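Local coordinates for protein minor fimbrium subunit Mfa5 (Porphyromonas gingivalis ATCC 33277, PDB 6TO1) that serves as an accessory subunit of the minor (type V) fimbriae, adhesive pili that mediate biofilm formation and attachment to host cells and other oral bacteria, at residues V128-D133 / Q154-K159; M215-M220 / F307-L312; Y242-V247 / R300-S305. All coordinates share one frame; numbering follows the deposited sequence.

Contact 1: residues V128-D133 / Q154-K159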
loop_
_atom_site.group_PDB
_atom_site.type_symbol
_atom_site.label_atom_id
_atom_site.label_comp_id
_atom_site.label_asym_id
_atom_site.label_seq_id
_atom_site.Cartn_x
_atom_site.Cartn_y
_atom_site.Cartn_z
ATOM N N VAL A 128 -13.969 -10.522 14.355
ATOM C CA VAL A 128 -14.643 -11.807 14.162
ATOM C C VAL A 128 -15.317 -12.186 15.464
ATOM O O VAL A 128 -14.700 -12.087 16.531
ATOM C CB VAL A 128 -13.648 -12.916 13.759
ATOM C CG1 VAL A 128 -14.351 -14.251 13.594
ATOM C CG2 VAL A 128 -12.876 -12.503 12.517
ATOM N N VAL A 129 -16.569 -12.625 15.386
ATOM C CA VAL A 129 -17.238 -13.234 16.525
ATOM C C VAL A 129 -17.526 -14.679 16.173
ATOM O O VAL A 129 -18.277 -14.959 15.228
ATOM C CB VAL A 129 -18.554 -12.536 16.921
ATOM C CG1 VAL A 129 -19.081 -13.218 18.210
ATOM C CG2 VAL A 129 -18.364 -11.057 17.116
ATOM N N MET A 130 -16.937 -15.597 16.927
ATOM C CA MET A 130 -17.207 -17.013 16.772
ATOM C C MET A 130 -18.350 -17.385 17.703
ATOM O O MET A 130 -18.365 -16.974 18.870
ATOM C CB MET A 130 -15.968 -17.837 17.104
ATOM C CG MET A 130 -14.816 -17.628 16.143
ATOM S SD MET A 130 -13.364 -18.558 16.670
ATOM C CE MET A 130 -13.865 -20.253 16.371
ATOM N N VAL A 131 -19.296 -18.168 17.180
ATOM C CA VAL A 131 -20.521 -18.575 17.904
ATOM C C VAL A 131 -20.630 -20.094 17.810
ATOM O O VAL A 131 -20.847 -20.638 16.709
ATOM C CB VAL A 131 -21.773 -17.905 17.302
ATOM C CG1 VAL A 131 -23.016 -18.224 18.101
ATOM C CG2 VAL A 131 -21.541 -16.405 17.180
ATOM N N ILE A 132 -20.536 -20.783 18.953
ATOM C CA ILE A 132 -20.457 -22.242 18.967
ATOM C C ILE A 132 -21.655 -22.833 19.710
ATOM O O ILE A 132 -21.901 -22.511 20.875
ATOM C CB ILE A 132 -19.130 -22.751 19.569
ATOM C CG1 ILE A 132 -17.943 -22.022 18.922
ATOM C CG2 ILE A 132 -18.991 -24.276 19.374
ATOM C CD1 ILE A 132 -16.568 -22.538 19.343
ATOM N N ASP A 133 -22.370 -23.724 19.015
ATOM C CA ASP A 133 -23.457 -24.563 19.525
ATOM C C ASP A 133 -22.896 -25.608 20.482
ATOM O O ASP A 133 -22.118 -26.464 20.059
ATOM C CB ASP A 133 -24.077 -25.186 18.280
ATOM C CG ASP A 133 -25.275 -26.063 18.533
ATOM O OD1 ASP A 133 -25.584 -26.454 19.679
ATOM O OD2 ASP A 133 -25.909 -26.388 17.509
ATOM N N GLN A 154 -10.398 -24.220 17.857
ATOM C CA GLN A 154 -9.046 -23.833 18.242
ATOM C C GLN A 154 -8.172 -23.620 17.020
ATOM O O GLN A 154 -7.396 -22.660 16.962
ATOM C CB GLN A 154 -8.454 -24.891 19.152
ATOM C CG GLN A 154 -9.138 -24.939 20.483
ATOM C CD GLN A 154 -8.560 -26.023 21.340
ATOM O OE1 GLN A 154 -7.627 -25.785 22.106
ATOM N NE2 GLN A 154 -9.101 -27.228 21.216
ATOM N N ARG A 155 -8.291 -24.495 16.027
ATOM C CA ARG A 155 -7.521 -24.331 14.807
ATOM C C ARG A 155 -7.842 -23.011 14.124
ATOM O O ARG A 155 -6.934 -22.345 13.613
ATOM C CB ARG A 155 -7.763 -25.512 13.873
ATOM C CG ARG A 155 -6.889 -25.437 12.625
ATOM C CD ARG A 155 -7.288 -26.472 11.569
ATOM N NE ARG A 155 -6.779 -26.097 10.246
ATOM C CZ ARG A 155 -5.698 -26.625 9.678
ATOM N NH1 ARG A 155 -4.997 -27.557 10.312
ATOM N NH2 ARG A 155 -5.313 -26.217 8.475
ATOM N N PHE A 156 -9.126 -22.625 14.096
ATOM C CA PHE A 156 -9.514 -21.359 13.483
ATOM C C PHE A 156 -8.908 -20.175 14.237
ATOM O O PHE A 156 -8.412 -19.219 13.629
ATOM C CB PHE A 156 -11.050 -21.215 13.459
ATOM C CG PHE A 156 -11.769 -22.285 12.683
ATOM C CD1 PHE A 156 -11.138 -22.980 11.665
ATOM C CD2 PHE A 156 -13.091 -22.580 12.965
ATOM C CE1 PHE A 156 -11.816 -23.954 10.953
ATOM C CE2 PHE A 156 -13.775 -23.557 12.252
ATOM C CZ PHE A 156 -13.136 -24.254 11.257
ATOM N N VAL A 157 -8.985 -20.202 15.572
ATOM C CA VAL A 157 -8.398 -19.123 16.365
ATOM C C VAL A 157 -6.924 -18.957 16.019
ATOM O O VAL A 157 -6.450 -17.851 15.743
ATOM C CB VAL A 157 -8.597 -19.387 17.867
ATOM C CG1 VAL A 157 -7.710 -18.485 18.686
ATOM C CG2 VAL A 157 -10.085 -19.203 18.235
ATOM N N LYS A 158 -6.184 -20.055 16.023
ATOM C CA LYS A 158 -4.748 -19.982 15.774
ATOM C C LYS A 158 -4.424 -19.561 14.353
ATOM O O LYS A 158 -3.423 -18.881 14.130
ATOM C CB LYS A 158 -4.122 -21.335 16.077
ATOM C CG LYS A 158 -4.234 -21.722 17.538
ATOM C CD LYS A 158 -3.723 -23.137 17.756
ATOM C CE LYS A 158 -3.909 -23.596 19.188
ATOM N NZ LYS A 158 -3.668 -25.067 19.312
ATOM N N LYS A 159 -5.250 -19.955 13.384
ATOM C CA LYS A 159 -5.051 -19.538 12.005
ATOM C C LYS A 159 -5.301 -18.049 11.818
ATOM O O LYS A 159 -4.579 -17.377 11.069
ATOM C CB LYS A 159 -5.969 -20.378 11.108
ATOM C CG LYS A 159 -5.644 -20.322 9.654
ATOM C CD LYS A 159 -6.648 -21.150 8.875
ATOM C CE LYS A 159 -6.209 -22.596 8.748
ATOM N NZ LYS A 159 -7.180 -23.343 7.889
#
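Met130 reaches from strand 126-133 to helix 143-160 and touches two successive residues there, Phe156 and Val157. It offers a worked example of how one long, flexible side chain can bridge sheet and helix in a von Willebrand factor type A domain. The backbones stay well apart, with 9.1 Å between the CA atoms of Met130 and Val157, and the thioether spans the gap. CB of Met130 points at the helix, and the chain runs straight through CG (chi2 176°) before turning at the CG-SD bond (chi3 70°). That turn divides the work between its last two atoms. The sulfur SD lies 3.7 Å from CG2 of Val157, while the methyl CE swings over to Phe156, 4.2 Å from its CB.

Each helix partner meets the methionine differently. Phe156 presents the edge of its ring, with CE near the ring plane at the CD2 side, so the methyl does not sit over a face. Val157 has its CB directed along the flank, yet the branch lying beside its own backbone N still meets the sulfur. Both side chains lie at a slant to Met130. All three residues are buried and the touch is purely apolar. Met130 was modelled in two conformers, and this geometry belongs to one of them.

The contact closes the first half of the beta-alpha-beta unit formed by strand 126-133, helix 143-160 and strand 170-177. Met130 also packs on Ile172 and Leu174 of strand 170-177 and on Met233 of strand 227-234, the two parallel neighbours of its own strand. The Phe156 ring makes a T-shaped stack with Phe397, while helix 209-220 packs on Val129 and Val131, whose side chains leave the strand on the opposite face of the sheet.

Contact 2: residues M215-M220 / F307-L312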
loop_
_atom_site.group_PDB
_atom_site.type_symbol
_atom_site.label_atom_id
_atom_site.label_comp_id
_atom_site.label_asym_id
_atom_site.label_seq_id
_atom_site.Cartn_x
_atom_site.Cartn_y
_atom_site.Cartn_z
ATOM N N MET A 215 -26.377 -12.352 20.651
ATOM C CA MET A 215 -25.220 -11.945 21.444
ATOM C C MET A 215 -24.048 -11.524 20.557
ATOM O O MET A 215 -23.341 -10.548 20.862
ATOM C CB MET A 215 -24.811 -13.073 22.385
ATOM C CG MET A 215 -23.675 -12.639 23.289
ATOM S SD MET A 215 -23.288 -13.877 24.503
ATOM C CE MET A 215 -24.527 -13.450 25.739
ATOM N N ALA A 216 -23.819 -12.250 19.466
ATOM C CA ALA A 216 -22.809 -11.852 18.495
ATOM C C ALA A 216 -23.085 -10.460 17.929
ATOM O O ALA A 216 -22.157 -9.661 17.753
ATOM C CB ALA A 216 -22.750 -12.891 17.373
ATOM N N ARG A 217 -24.358 -10.144 17.643
ATOM C CA ARG A 217 -24.679 -8.808 17.153
ATOM C C ARG A 217 -24.421 -7.757 18.231
ATOM O O ARG A 217 -23.930 -6.663 17.932
ATOM C CB ARG A 217 -26.132 -8.730 16.678
ATOM C CG ARG A 217 -26.441 -9.596 15.507
ATOM C CD ARG A 217 -27.688 -9.113 14.777
ATOM N NE ARG A 217 -28.892 -9.086 15.594
ATOM C CZ ARG A 217 -29.596 -7.991 15.868
ATOM N NH1 ARG A 217 -30.711 -8.089 16.572
ATOM N NH2 ARG A 217 -29.195 -6.796 15.449
ATOM N N ASN A 218 -24.720 -8.079 19.489
ATOM C CA ASN A 218 -24.452 -7.150 20.570
ATOM C C ASN A 218 -22.957 -6.882 20.677
ATOM O O ASN A 218 -22.529 -5.733 20.851
ATOM C CB ASN A 218 -24.960 -7.697 21.905
ATOM C CG ASN A 218 -26.479 -7.584 22.069
ATOM O OD1 ASN A 218 -27.191 -6.996 21.256
ATOM N ND2 ASN A 218 -26.964 -8.149 23.157
ATOM N N ILE A 219 -22.154 -7.938 20.588
ATOM C CA ILE A 219 -20.710 -7.784 20.672
ATOM C C ILE A 219 -20.184 -7.003 19.481
ATOM O O ILE A 219 -19.351 -6.110 19.634
ATOM C CB ILE A 219 -20.038 -9.163 20.772
ATOM C CG1 ILE A 219 -20.336 -9.777 22.137
ATOM C CG2 ILE A 219 -18.527 -9.043 20.583
ATOM C CD1 ILE A 219 -20.006 -11.239 22.257
ATOM N N MET A 220 -20.652 -7.332 18.281
ATOM C CA MET A 220 -20.149 -6.681 17.079
ATOM C C MET A 220 -20.528 -5.211 17.011
ATOM O O MET A 220 -19.837 -4.436 16.333
ATOM C CB MET A 220 -20.669 -7.408 15.842
ATOM C CG MET A 220 -19.952 -6.974 14.574
ATOM S SD MET A 220 -18.259 -7.631 14.526
ATOM C CE MET A 220 -18.498 -9.307 13.969
ATOM N N PHE A 307 -39.196 -8.967 17.952
ATOM C CA PHE A 307 -38.652 -9.885 18.937
ATOM C C PHE A 307 -38.475 -9.208 20.284
ATOM O O PHE A 307 -38.080 -8.038 20.369
ATOM C CB PHE A 307 -37.316 -10.473 18.482
ATOM C CG PHE A 307 -37.439 -11.414 17.331
ATOM C CD1 PHE A 307 -37.975 -12.673 17.498
ATOM C CD2 PHE A 307 -37.026 -11.034 16.063
ATOM C CE1 PHE A 307 -38.095 -13.544 16.396
ATOM C CE2 PHE A 307 -37.129 -11.873 14.999
ATOM C CZ PHE A 307 -37.660 -13.149 15.167
ATOM N N ASP A 308 -38.765 -9.948 21.343
ATOM C CA ASP A 308 -38.530 -9.473 22.696
ATOM C C ASP A 308 -37.139 -9.931 23.115
ATOM O O ASP A 308 -36.914 -11.113 23.384
ATOM C CB ASP A 308 -39.601 -9.970 23.661
ATOM C CG ASP A 308 -39.429 -9.416 25.061
ATOM O OD1 ASP A 308 -38.455 -8.672 25.337
ATOM O OD2 ASP A 308 -40.288 -9.761 25.893
ATOM N N TYR A 309 -36.212 -8.980 23.177
ATOM C CA TYR A 309 -34.842 -9.255 23.572
ATOM C C TYR A 309 -34.549 -8.820 25.003
ATOM O O TYR A 309 -33.395 -8.884 25.437
ATOM C CB TYR A 309 -33.875 -8.529 22.655
ATOM C CG TYR A 309 -33.890 -8.876 21.179
ATOM C CD1 TYR A 309 -33.447 -10.116 20.720
ATOM C CD2 TYR A 309 -34.279 -7.935 20.245
ATOM C CE1 TYR A 309 -33.410 -10.406 19.350
ATOM C CE2 TYR A 309 -34.237 -8.204 18.877
ATOM C CZ TYR A 309 -33.788 -9.440 18.442
ATOM O OH TYR A 309 -33.756 -9.695 17.107
ATOM N N SER A 310 -35.565 -8.396 25.751
ATOM C CA SER A 310 -35.335 -7.811 27.077
ATOM C C SER A 310 -34.633 -8.774 28.027
ATOM O O SER A 310 -33.862 -8.340 28.890
ATOM C CB SER A 310 -36.670 -7.347 27.663
ATOM O OG SER A 310 -37.520 -8.454 27.961
ATOM N N ASN A 311 -34.876 -10.073 27.872
ATOM C CA ASN A 311 -34.205 -11.148 28.599
ATOM C C ASN A 311 -33.533 -12.046 27.569
ATOM O O ASN A 311 -34.222 -12.774 26.850
ATOM C CB ASN A 311 -35.216 -11.941 29.420
ATOM C CG ASN A 311 -34.617 -13.159 30.058
ATOM O OD1 ASN A 311 -33.407 -13.379 30.007
ATOM N ND2 ASN A 311 -35.456 -13.962 30.678
ATOM N N LEU A 312 -32.200 -11.998 27.490
ATOM C CA LEU A 312 -31.487 -12.782 26.477
ATOM C C LEU A 312 -31.492 -14.291 26.749
ATOM O O LEU A 312 -31.012 -15.053 25.896
ATOM C CB LEU A 312 -30.057 -12.284 26.346
ATOM C CG LEU A 312 -29.920 -10.896 25.725
ATOM C CD1 LEU A 312 -28.418 -10.578 25.680
ATOM C CD2 LEU A 312 -30.561 -10.786 24.359
#
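Arg217 and Tyr309 meet where a helix of the von Willebrand factor type A fold, 209-220, is flanked by the long loop that follows strand 296-298. Their polar ends share a carboxylate: Glu347, on helix 340-353, forms a salt bridge with NE of Arg217 and accepts a hydrogen bond from OH of Tyr309. Held this way, NH1 of Arg217 and OH of Tyr309 stand 3.5 Å apart. The hydroxyl lies at the edge of the guanidinium, near its plane, and the two flat groups are inclined by 60°. A bend at chi3 (-60°) turns the arginine's end toward this meeting; Glu304 makes a second salt bridge, to NH1. Arg217 has two deposited conformers, of which one is described.

A second touch joins Asn218 and Leu312. They approach from opposite directions, and the amide ND2 of Asn218 comes within 3.8 Å of the leucine methyl CD1.

An Asx turn, Asp308 to Ser310, shapes the loop around Tyr309. OD1 of Asp308 takes the backbone N of Ser310 at 2.9 Å on its anti side, and the hydroxyl OG of Ser310 at 2.8 Å on its syn side.

Contact 3: residues Y242-V247 / R300-S305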
loop_
_atom_site.group_PDB
_atom_site.type_symbol
_atom_site.label_atom_id
_atom_site.label_comp_id
_atom_site.label_asym_id
_atom_site.label_seq_id
_atom_site.Cartn_x
_atom_site.Cartn_y
_atom_site.Cartn_z
ATOM N N TYR A 242 -36.458 -16.535 20.735
ATOM C CA TYR A 242 -37.025 -15.491 21.563
ATOM C C TYR A 242 -38.510 -15.296 21.267
ATOM O O TYR A 242 -38.971 -15.519 20.137
ATOM C CB TYR A 242 -36.302 -14.154 21.338
ATOM C CG TYR A 242 -34.889 -14.141 21.866
ATOM C CD1 TYR A 242 -34.620 -14.543 23.175
ATOM C CD2 TYR A 242 -33.826 -13.743 21.058
ATOM C CE1 TYR A 242 -33.345 -14.546 23.664
ATOM C CE2 TYR A 242 -32.528 -13.742 21.539
ATOM C CZ TYR A 242 -32.298 -14.159 22.845
ATOM O OH TYR A 242 -31.028 -14.167 23.340
ATOM N N PRO A 243 -39.249 -14.785 22.250
ATOM C CA PRO A 243 -40.671 -14.508 22.039
ATOM C C PRO A 243 -40.903 -13.455 20.974
ATOM O O PRO A 243 -40.095 -12.546 20.769
ATOM C CB PRO A 243 -41.146 -13.993 23.406
ATOM C CG PRO A 243 -40.119 -14.445 24.385
ATOM C CD PRO A 243 -38.819 -14.502 23.633
ATOM N N VAL A 244 -42.046 -13.573 20.326
ATOM C CA VAL A 244 -42.505 -12.626 19.322
ATOM C C VAL A 244 -43.536 -11.702 19.974
ATOM O O VAL A 244 -44.538 -12.170 20.523
ATOM C CB VAL A 244 -43.114 -13.358 18.120
ATOM C CG1 VAL A 244 -43.759 -12.367 17.155
ATOM C CG2 VAL A 244 -42.077 -14.221 17.388
ATOM N N LYS A 245 -43.320 -10.400 19.860
ATOM C CA LYS A 245 -44.204 -9.404 20.449
ATOM C C LYS A 245 -45.471 -9.253 19.636
ATOM O O LYS A 245 -45.442 -9.299 18.396
ATOM C CB LYS A 245 -43.504 -8.046 20.523
ATOM C CG LYS A 245 -42.261 -8.035 21.346
ATOM C CD LYS A 245 -41.741 -6.586 21.402
ATOM C CE LYS A 245 -40.802 -6.361 22.559
ATOM N NZ LYS A 245 -40.385 -4.918 22.652
ATOM N N ASN A 246 -46.590 -9.105 20.352
ATOM C CA ASN A 246 -47.910 -8.930 19.752
ATOM C C ASN A 246 -48.124 -9.907 18.609
ATOM O O ASN A 246 -48.470 -9.534 17.488
ATOM C CB ASN A 246 -48.105 -7.497 19.272
ATOM C CG ASN A 246 -47.957 -6.497 20.386
ATOM O OD1 ASN A 246 -47.145 -5.575 20.308
ATOM N ND2 ASN A 246 -48.731 -6.685 21.442
ATOM N N VAL A 247 -47.935 -11.191 18.911
ATOM C CA VAL A 247 -47.896 -12.187 17.852
ATOM C C VAL A 247 -49.277 -12.331 17.226
ATOM O O VAL A 247 -50.315 -12.280 17.914
ATOM C CB VAL A 247 -47.367 -13.523 18.399
ATOM C CG1 VAL A 247 -48.317 -14.074 19.489
ATOM C CG2 VAL A 247 -47.145 -14.513 17.263
ATOM N N ARG A 300 -39.289 -16.112 8.604
ATOM C CA ARG A 300 -37.892 -15.740 8.789
ATOM C C ARG A 300 -37.629 -14.299 8.367
ATOM O O ARG A 300 -36.469 -13.891 8.303
ATOM C CB ARG A 300 -36.945 -16.699 8.047
ATOM C CG ARG A 300 -37.226 -16.884 6.585
ATOM C CD ARG A 300 -36.120 -17.751 5.964
ATOM N NE ARG A 300 -36.351 -18.022 4.555
ATOM C CZ ARG A 300 -36.870 -19.151 4.074
ATOM N NH1 ARG A 300 -37.219 -20.137 4.888
ATOM N NH2 ARG A 300 -37.063 -19.271 2.764
ATOM N N ASN A 301 -38.675 -13.507 8.102
ATOM C CA ASN A 301 -38.485 -12.126 7.675
ATOM C C ASN A 301 -39.279 -11.153 8.521
ATOM O O ASN A 301 -39.750 -10.124 8.032
ATOM C CB ASN A 301 -38.860 -11.961 6.208
ATOM C CG ASN A 301 -40.355 -12.218 5.928
ATOM O OD1 ASN A 301 -41.040 -12.958 6.633
ATOM N ND2 ASN A 301 -40.845 -11.622 4.857
ATOM N N LEU A 302 -39.409 -11.421 9.818
ATOM C CA LEU A 302 -40.029 -10.447 10.693
ATOM C C LEU A 302 -39.098 -9.263 10.907
ATOM O O LEU A 302 -37.869 -9.415 10.905
ATOM C CB LEU A 302 -40.361 -11.049 12.044
ATOM C CG LEU A 302 -41.251 -12.282 12.111
ATOM C CD1 LEU A 302 -41.408 -12.684 13.570
ATOM C CD2 LEU A 302 -42.582 -11.948 11.502
ATOM N N PRO A 303 -39.648 -8.082 11.155
ATOM C CA PRO A 303 -38.801 -6.972 11.594
ATOM C C PRO A 303 -38.179 -7.230 12.960
ATOM O O PRO A 303 -38.716 -7.956 13.797
ATOM C CB PRO A 303 -39.762 -5.771 11.633
ATOM C CG PRO A 303 -41.119 -6.357 11.746
ATOM C CD PRO A 303 -41.082 -7.722 11.093
ATOM N N GLU A 304 -37.039 -6.587 13.193
ATOM C CA GLU A 304 -36.358 -6.717 14.476
ATOM C C GLU A 304 -37.226 -6.260 15.646
ATOM O O GLU A 304 -37.105 -6.796 16.752
ATOM C CB GLU A 304 -35.039 -5.930 14.395
ATOM C CG GLU A 304 -34.139 -6.093 15.599
ATOM C CD GLU A 304 -32.834 -5.350 15.423
ATOM O OE1 GLU A 304 -32.705 -4.625 14.418
ATOM O OE2 GLU A 304 -31.940 -5.519 16.265
ATOM N N SER A 305 -38.125 -5.294 15.426
ATOM C CA SER A 305 -39.000 -4.830 16.493
ATOM C C SER A 305 -40.001 -5.888 16.948
ATOM O O SER A 305 -40.624 -5.726 18.012
ATOM C CB SER A 305 -39.741 -3.567 16.024
ATOM O OG SER A 305 -40.585 -3.871 14.925
HETATM O O HOH W 1 -39.535 -4.032 20.044
#
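Lys245 and Ser305 mark the closest backbone approach, their CA atoms 8.0 Å apart, between the irregular run 242-247 and a second loop that tightens into a 3-10 turn from Glu304 onward. The example illustrates how two loops can be joined by a small apolar touch and a water.

The apolar touch is made by Val244 and Leu302. These side chains cross at about a right angle, and CG2 of the valine meets the CD1 methyl of the leucine at 4.2 Å. Leu302 points its CB at the other loop, whereas Val244 sets its CB along the flank and makes contact through one branch.

Lys245 works differently. Its chain, fully extended beyond CG, runs past Ser305 of the 3-10 turn so that CD lies 3.7 Å from the carbonyl O of Ser305. The ammonium NZ does not bond that oxygen directly. It donates to a water 2.9 Å away, and the same water donates to Ser305 O, also at 2.9 Å. Lys245 and Ser305 are exposed, while Leu302 is buried.

Just beyond 300-305 the backbones do bond: Pro243 with Asp308, and Lys245 with Lys306. Val244 also packs on Tyr338 of strand 336-338, and helix 340-353 backs the second loop: Asn346 accepts from Leu302 N, and Phe350 packs against Glu304.

From the N terminus, contact 1 comes first: it closes the short connection between strand 126-133 and helix 143-160 and is complete before the others begin. Contact 2 opens on helix 209-220 and closes a loop of some ninety residues. Contact 3, joining 242-247 to 300-305, is nested wholly inside that loop. The three form a continuous path. Val129 and Val131 pack on Ala216, leading from the central sheet to helix 209-220, and the Tyr242 hydroxyl probably hydrogen-bonds to Leu312 O, joining contacts 2 and 3. Contact 1 is buried between sheet and helix, while contacts 2 and 3 fasten the loops lying between strands 227-234 and 357-362.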